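Local coordinates for uncharacterized protein (Nitrosomonas europaea, PDB 6M0Q), which is of unknown function but sits in a six-chain assembly bound to a larger partner, probably hydroxylamine oxidoreductase, at residues 29-34 and 77-82; 51-56 and 67-72. All coordinates share one frame; numbering follows the deposited sequence.

Contact 1: 29-34 and 77-82; sequences SLAPIS and QKAREQ
The methyl of Ala31 sits against the helix holding 77-82, and Gln82 runs past it. CG of Gln82 lies anti to the backbone N (chi1 180°) and the chain stays extended, which carries the amide over Ala31. From CB through CG, CD, OE1 and NE2 of Gln82, each atom lies between 3.9 and 4.1 Å from Ala31 CB; CD is the closest, so the amide presents a flat side to the methyl. From the preceding turn of the helix, Ala79 O comes to 3.3 Å of Ala31 CB, and the two alanine methyls stand 4.2 Å apart, CB to CB. Ile33 covers Ala79 from another direction: its CG1 and CD1 are each 3.7 Å from Ala79 CB. CD1 of Ile33 also nears the Arg80 guanidinium obliquely, 4.3 Å from NE, while that group is held by a salt bridge to the C-terminal carboxylate of Tyr91 and a cation-pi contact with Trp87. Ser83 OG, just past the helix segment, is hydrogen-bonded to both Ala31 N and Ala79 O. The direct contact is therefore van der Waals, two small methyls permitting close approach of loop and helix, with a polar link added by Ser83.

Contact 2: 51-56 and 67-72; sequences DVVKSH and VKCGDI
Residues 51-56 and 67-72 meet at the edge of a three-stranded antiparallel sheet, where strand 63-68 lies between 52-55 and 58-60 and runs on directly into helix 69-83. The backbone evidence is a hydrogen-bonded pair, Val53 with Val67, joined by Val53 N to Val67 O at 2.9 Å and Val67 N to Val53 O at 2.7 Å, followed by the non-hydrogen-bonded pair Val52 with Lys68. Beyond the last bridge, Cys69 N, the first amide of the helix, gives a nearly straight bond to Asp51 O (2.9 Å, 175° at the hydrogen), so the cross-strand hydrogen bonding is carried on from a loop carbonyl to the helix start. A CA-H...O contact from Val52 CA to Val67 O adds to the backbone pairing.

Apolar packing falls on the face carrying Val53 and Val67. With CG1 beside its backbone N (chi1 -60°), Val53 brings that methyl to 3.9 Å from Cys69 SG, and its CG2 is 4.3 Å from Val67 CB. Cys69 is tied covalently to Cys44 in a disulfide, and Val53 also touches Cys44, so the strand packs on the cross-link. Among polar groups, Asp51 OD1 turns to Lys48 N, outside the pairing. On the face with Lys68, Val52 CG1 rests 3.6 Å from Val67 O.

In the fold
Both contacts use helix 69-83: contact 2 holds its first turn, contact 1 its last part, and their centres lie about 18 Å apart on opposite sides of the chain's centre. Each is partly buried. Contact 1 joins the N-terminal loop before helix 35-43 to the helix by methyl packing, whereas contact 2 is built on three backbone hydrogen bonds and a disulfide-linked cysteine, at the point where strand 63-68 passes into the helix. A chain of another protein reaches each contact: an acidic side chain hydrogen-bonds to Ile33 N at contact 1, and an acidic side chain forms a salt bridge with Lys54 NZ at contact 2.

Contact 1: 29-34 and 77-82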
loop_
_atom_site.group_PDB
_atom_site.type_symbol
_atom_site.label_atom_id
_atom_site.label_comp_id
_atom_site.label_asym_id
_atom_site.label_seq_id
_atom_site.Cartn_x
_atom_site.Cartn_y
_atom_site.Cartn_z
ATOM N N SER B 29 20.144 -11.167 32.542
ATOM C CA SER B 29 19.417 -10.015 32.028
ATOM C C SER B 29 20.105 -8.698 32.361
ATOM O O SER B 29 20.745 -8.541 33.403
ATOM C CB SER B 29 17.999 -9.977 32.590
ATOM O OG SER B 29 17.198 -10.967 31.982
ATOM N N LEU B 30 19.939 -7.737 31.464
ATOM C CA LEU B 30 20.369 -6.370 31.708
ATOM C C LEU B 30 19.375 -5.652 32.615
ATOM O O LEU B 30 18.153 -5.749 32.426
ATOM C CB LEU B 30 20.475 -5.622 30.382
ATOM C CG LEU B 30 21.804 -5.268 29.730
ATOM C CD1 LEU B 30 22.982 -6.066 30.289
ATOM C CD2 LEU B 30 21.639 -5.423 28.223
ATOM N N ALA B 31 19.898 -4.920 33.592
ATOM C CA ALA B 31 19.045 -4.050 34.387
ATOM C C ALA B 31 18.370 -3.050 33.448
ATOM O O ALA B 31 19.034 -2.485 32.567
ATOM C CB ALA B 31 19.850 -3.326 35.466
ATOM N N PRO B 32 17.063 -2.853 33.553
ATOM C CA PRO B 32 16.384 -2.021 32.563
ATOM C C PRO B 32 16.841 -0.576 32.653
ATOM O O PRO B 32 17.198 -0.071 33.723
ATOM C CB PRO B 32 14.902 -2.176 32.920
ATOM C CG PRO B 32 14.834 -3.497 33.602
ATOM C CD PRO B 32 16.101 -3.541 34.428
ATOM N N ILE B 33 16.897 0.062 31.494
ATOM C CA ILE B 33 17.154 1.486 31.382
ATOM C C ILE B 33 16.132 2.004 30.390
ATOM O O ILE B 33 15.998 1.455 29.289
ATOM C CB ILE B 33 18.593 1.802 30.919
ATOM C CG1 ILE B 33 19.619 1.120 31.833
ATOM C CG2 ILE B 33 18.812 3.332 30.833
ATOM C CD1 ILE B 33 21.064 1.328 31.417
ATOM N N SER B 34 15.380 3.015 30.804
ATOM C CA SER B 34 14.354 3.582 29.958
ATOM C C SER B 34 14.973 4.161 28.691
ATOM O O SER B 34 16.162 4.507 28.635
ATOM C CB SER B 34 13.611 4.686 30.694
ATOM O OG SER B 34 14.489 5.789 30.839
ATOM N N GLN B 77 25.452 4.073 35.069
ATOM C CA GLN B 77 26.472 3.265 35.734
ATOM C C GLN B 77 25.869 2.422 36.848
ATOM O O GLN B 77 26.250 1.260 37.021
ATOM C CB GLN B 77 27.599 4.146 36.277
ATOM C CG GLN B 77 28.583 4.566 35.190
ATOM C CD GLN B 77 29.548 5.675 35.621
ATOM O OE1 GLN B 77 29.494 6.173 36.754
ATOM N NE2 GLN B 77 30.437 6.061 34.712
ATOM N N LYS B 78 24.902 2.972 37.592
ATOM C CA LYS B 78 24.290 2.188 38.661
ATOM C C LYS B 78 23.392 1.085 38.109
ATOM O O LYS B 78 23.204 0.058 38.770
ATOM C CB LYS B 78 23.514 3.091 39.618
ATOM C CG LYS B 78 22.059 3.303 39.269
ATOM C CD LYS B 78 21.431 4.320 40.221
ATOM C CE LYS B 78 19.978 4.625 39.849
ATOM N NZ LYS B 78 19.451 5.854 40.522
ATOM N N ALA B 79 22.839 1.265 36.906
ATOM C CA ALA B 79 22.171 0.148 36.245
ATOM C C ALA B 79 23.188 -0.878 35.754
ATOM O O ALA B 79 22.937 -2.089 35.812
ATOM C CB ALA B 79 21.307 0.647 35.081
ATOM N N ARG B 80 24.340 -0.413 35.259
ATOM C CA ARG B 80 25.404 -1.323 34.845
ATOM C C ARG B 80 25.988 -2.083 36.031
ATOM O O ARG B 80 26.340 -3.258 35.889
ATOM C CB ARG B 80 26.509 -0.551 34.119
ATOM C CG ARG B 80 26.039 0.239 32.914
ATOM C CD ARG B 80 25.673 -0.658 31.758
ATOM N NE ARG B 80 25.104 0.072 30.619
ATOM C CZ ARG B 80 25.820 0.818 29.780
ATOM N NH1 ARG B 80 27.134 0.962 29.966
ATOM N NH2 ARG B 80 25.225 1.425 28.760
ATOM N N GLU B 81 26.111 -1.432 37.196
ATOM C CA GLU B 81 26.508 -2.143 38.410
ATOM C C GLU B 81 25.507 -3.239 38.746
ATOM O O GLU B 81 25.897 -4.375 39.042
ATOM C CB GLU B 81 26.648 -1.171 39.588
ATOM C CG GLU B 81 27.827 -0.198 39.472
ATOM C CD GLU B 81 27.712 1.030 40.396
ATOM O OE1 GLU B 81 26.839 1.034 41.297
ATOM O OE2 GLU B 81 28.496 1.994 40.213
ATOM N N GLN B 82 24.211 -2.921 38.696
ATOM C CA GLN B 82 23.199 -3.931 38.979
ATOM C C GLN B 82 23.201 -5.044 37.930
ATOM O O GLN B 82 22.851 -6.187 38.249
ATOM C CB GLN B 82 21.820 -3.275 39.083
ATOM C CG GLN B 82 20.677 -4.242 39.370
ATOM C CD GLN B 82 19.306 -3.583 39.285
ATOM O OE1 GLN B 82 19.182 -2.358 39.393
ATOM N NE2 GLN B 82 18.267 -4.398 39.085
#

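Contact 2: 51-56 and 67-72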
loop_
_atom_site.group_PDB
_atom_site.type_symbol
_atom_site.label_atom_id
_atom_site.label_comp_id
_atom_site.label_asym_id
_atom_site.label_seq_id
_atom_site.Cartn_x
_atom_site.Cartn_y
_atom_site.Cartn_z
ATOM N N ASP B 51 28.562 19.182 31.814
ATOM C CA ASP B 51 27.854 19.640 30.621
ATOM C C ASP B 51 26.358 19.376 30.715
ATOM O O ASP B 51 25.897 18.442 31.375
ATOM C CB ASP B 51 28.407 18.976 29.363
ATOM C CG ASP B 51 29.719 19.578 28.939
ATOM O OD1 ASP B 51 30.562 18.837 28.385
ATOM O OD2 ASP B 51 29.908 20.792 29.204
ATOM N N VAL B 52 25.591 20.216 30.039
ATOM C CA VAL B 52 24.138 20.123 30.045
ATOM C C VAL B 52 23.687 19.935 28.603
ATOM O O VAL B 52 24.158 20.643 27.705
ATOM C CB VAL B 52 23.509 21.371 30.698
ATOM C CG1 VAL B 52 22.005 21.350 30.581
ATOM C CG2 VAL B 52 23.966 21.481 32.186
ATOM N N VAL B 53 22.817 18.948 28.375
ATOM C CA VAL B 53 22.277 18.699 27.048
ATOM C C VAL B 53 20.761 18.754 27.114
ATOM O O VAL B 53 20.145 18.650 28.178
ATOM C CB VAL B 53 22.730 17.343 26.460
ATOM C CG1 VAL B 53 24.253 17.283 26.331
ATOM C CG2 VAL B 53 22.193 16.196 27.313
ATOM N N LYS B 54 20.161 18.938 25.950
ATOM C CA LYS B 54 18.720 18.837 25.847
ATOM C C LYS B 54 18.300 17.374 25.898
ATOM O O LYS B 54 18.985 16.488 25.362
ATOM C CB LYS B 54 18.226 19.460 24.551
ATOM C CG LYS B 54 18.342 20.946 24.501
ATOM C CD LYS B 54 17.628 21.389 23.269
ATOM C CE LYS B 54 18.301 22.538 22.637
ATOM N NZ LYS B 54 17.790 22.763 21.262
ATOM N N SER B 55 17.175 17.130 26.559
ATOM C CA SER B 55 16.520 15.849 26.431
ATOM C C SER B 55 16.164 15.624 24.969
ATOM O O SER B 55 15.981 16.574 24.197
ATOM C CB SER B 55 15.265 15.816 27.298
ATOM O OG SER B 55 14.507 14.630 27.042
ATOM N N HIS B 56 16.068 14.356 24.585
ATOM C CA HIS B 56 15.543 14.016 23.269
ATOM C C HIS B 56 14.050 13.735 23.298
ATOM O O HIS B 56 13.462 13.529 22.236
ATOM C CB HIS B 56 16.280 12.801 22.668
ATOM C CG HIS B 56 17.610 13.144 22.066
ATOM N ND1 HIS B 56 18.717 13.464 22.831
ATOM C CD2 HIS B 56 18.005 13.238 20.773
ATOM C CE1 HIS B 56 19.735 13.735 22.034
ATOM N NE2 HIS B 56 19.333 13.593 20.781
ATOM N N VAL B 67 19.294 18.197 30.742
ATOM C CA VAL B 67 19.810 17.080 31.514
ATOM C C VAL B 67 21.276 17.353 31.798
ATOM O O VAL B 67 22.015 17.754 30.892
ATOM C CB VAL B 67 19.621 15.760 30.749
ATOM C CG1 VAL B 67 20.390 14.635 31.404
ATOM C CG2 VAL B 67 18.127 15.439 30.663
ATOM N N LYS B 68 21.695 17.149 33.048
ATOM C CA LYS B 68 23.105 17.266 33.389
ATOM C C LYS B 68 23.773 15.914 33.164
ATOM O O LYS B 68 23.327 14.896 33.710
ATOM C CB LYS B 68 23.311 17.726 34.833
ATOM C CG LYS B 68 24.801 17.950 35.165
ATOM C CD LYS B 68 25.037 18.537 36.563
ATOM C CE LYS B 68 25.058 17.436 37.632
ATOM N NZ LYS B 68 25.489 17.941 38.972
ATOM N N CYS B 69 24.850 15.915 32.374
ATOM C CA CYS B 69 25.457 14.660 31.950
ATOM C C CYS B 69 25.964 13.841 33.123
ATOM O O CYS B 69 25.931 12.608 33.068
ATOM C CB CYS B 69 26.579 14.930 30.958
ATOM S SG CYS B 69 25.889 15.403 29.361
ATOM N N GLY B 70 26.432 14.498 34.188
ATOM C CA GLY B 70 26.844 13.770 35.376
ATOM C C GLY B 70 25.733 12.911 35.947
ATOM O O GLY B 70 25.967 11.769 36.348
ATOM N N ASP B 71 24.499 13.429 35.957
ATOM C CA ASP B 71 23.394 12.677 36.546
ATOM C C ASP B 71 23.042 11.451 35.710
ATOM O O ASP B 71 22.864 10.351 36.250
ATOM C CB ASP B 71 22.167 13.566 36.715
ATOM C CG ASP B 71 22.445 14.794 37.562
ATOM O OD1 ASP B 71 21.883 15.862 37.241
ATOM O OD2 ASP B 71 23.233 14.701 38.531
ATOM N N ILE B 72 22.910 11.619 34.393
ATOM C CA ILE B 72 22.537 10.471 33.574
ATOM C C ILE B 72 23.642 9.418 33.602
ATOM O O ILE B 72 23.368 8.215 33.676
ATOM C CB ILE B 72 22.165 10.900 32.136
ATOM C CG1 ILE B 72 21.704 9.684 31.330
ATOM C CG2 ILE B 72 23.323 11.573 31.426
ATOM C CD1 ILE B 72 20.564 8.956 31.976
#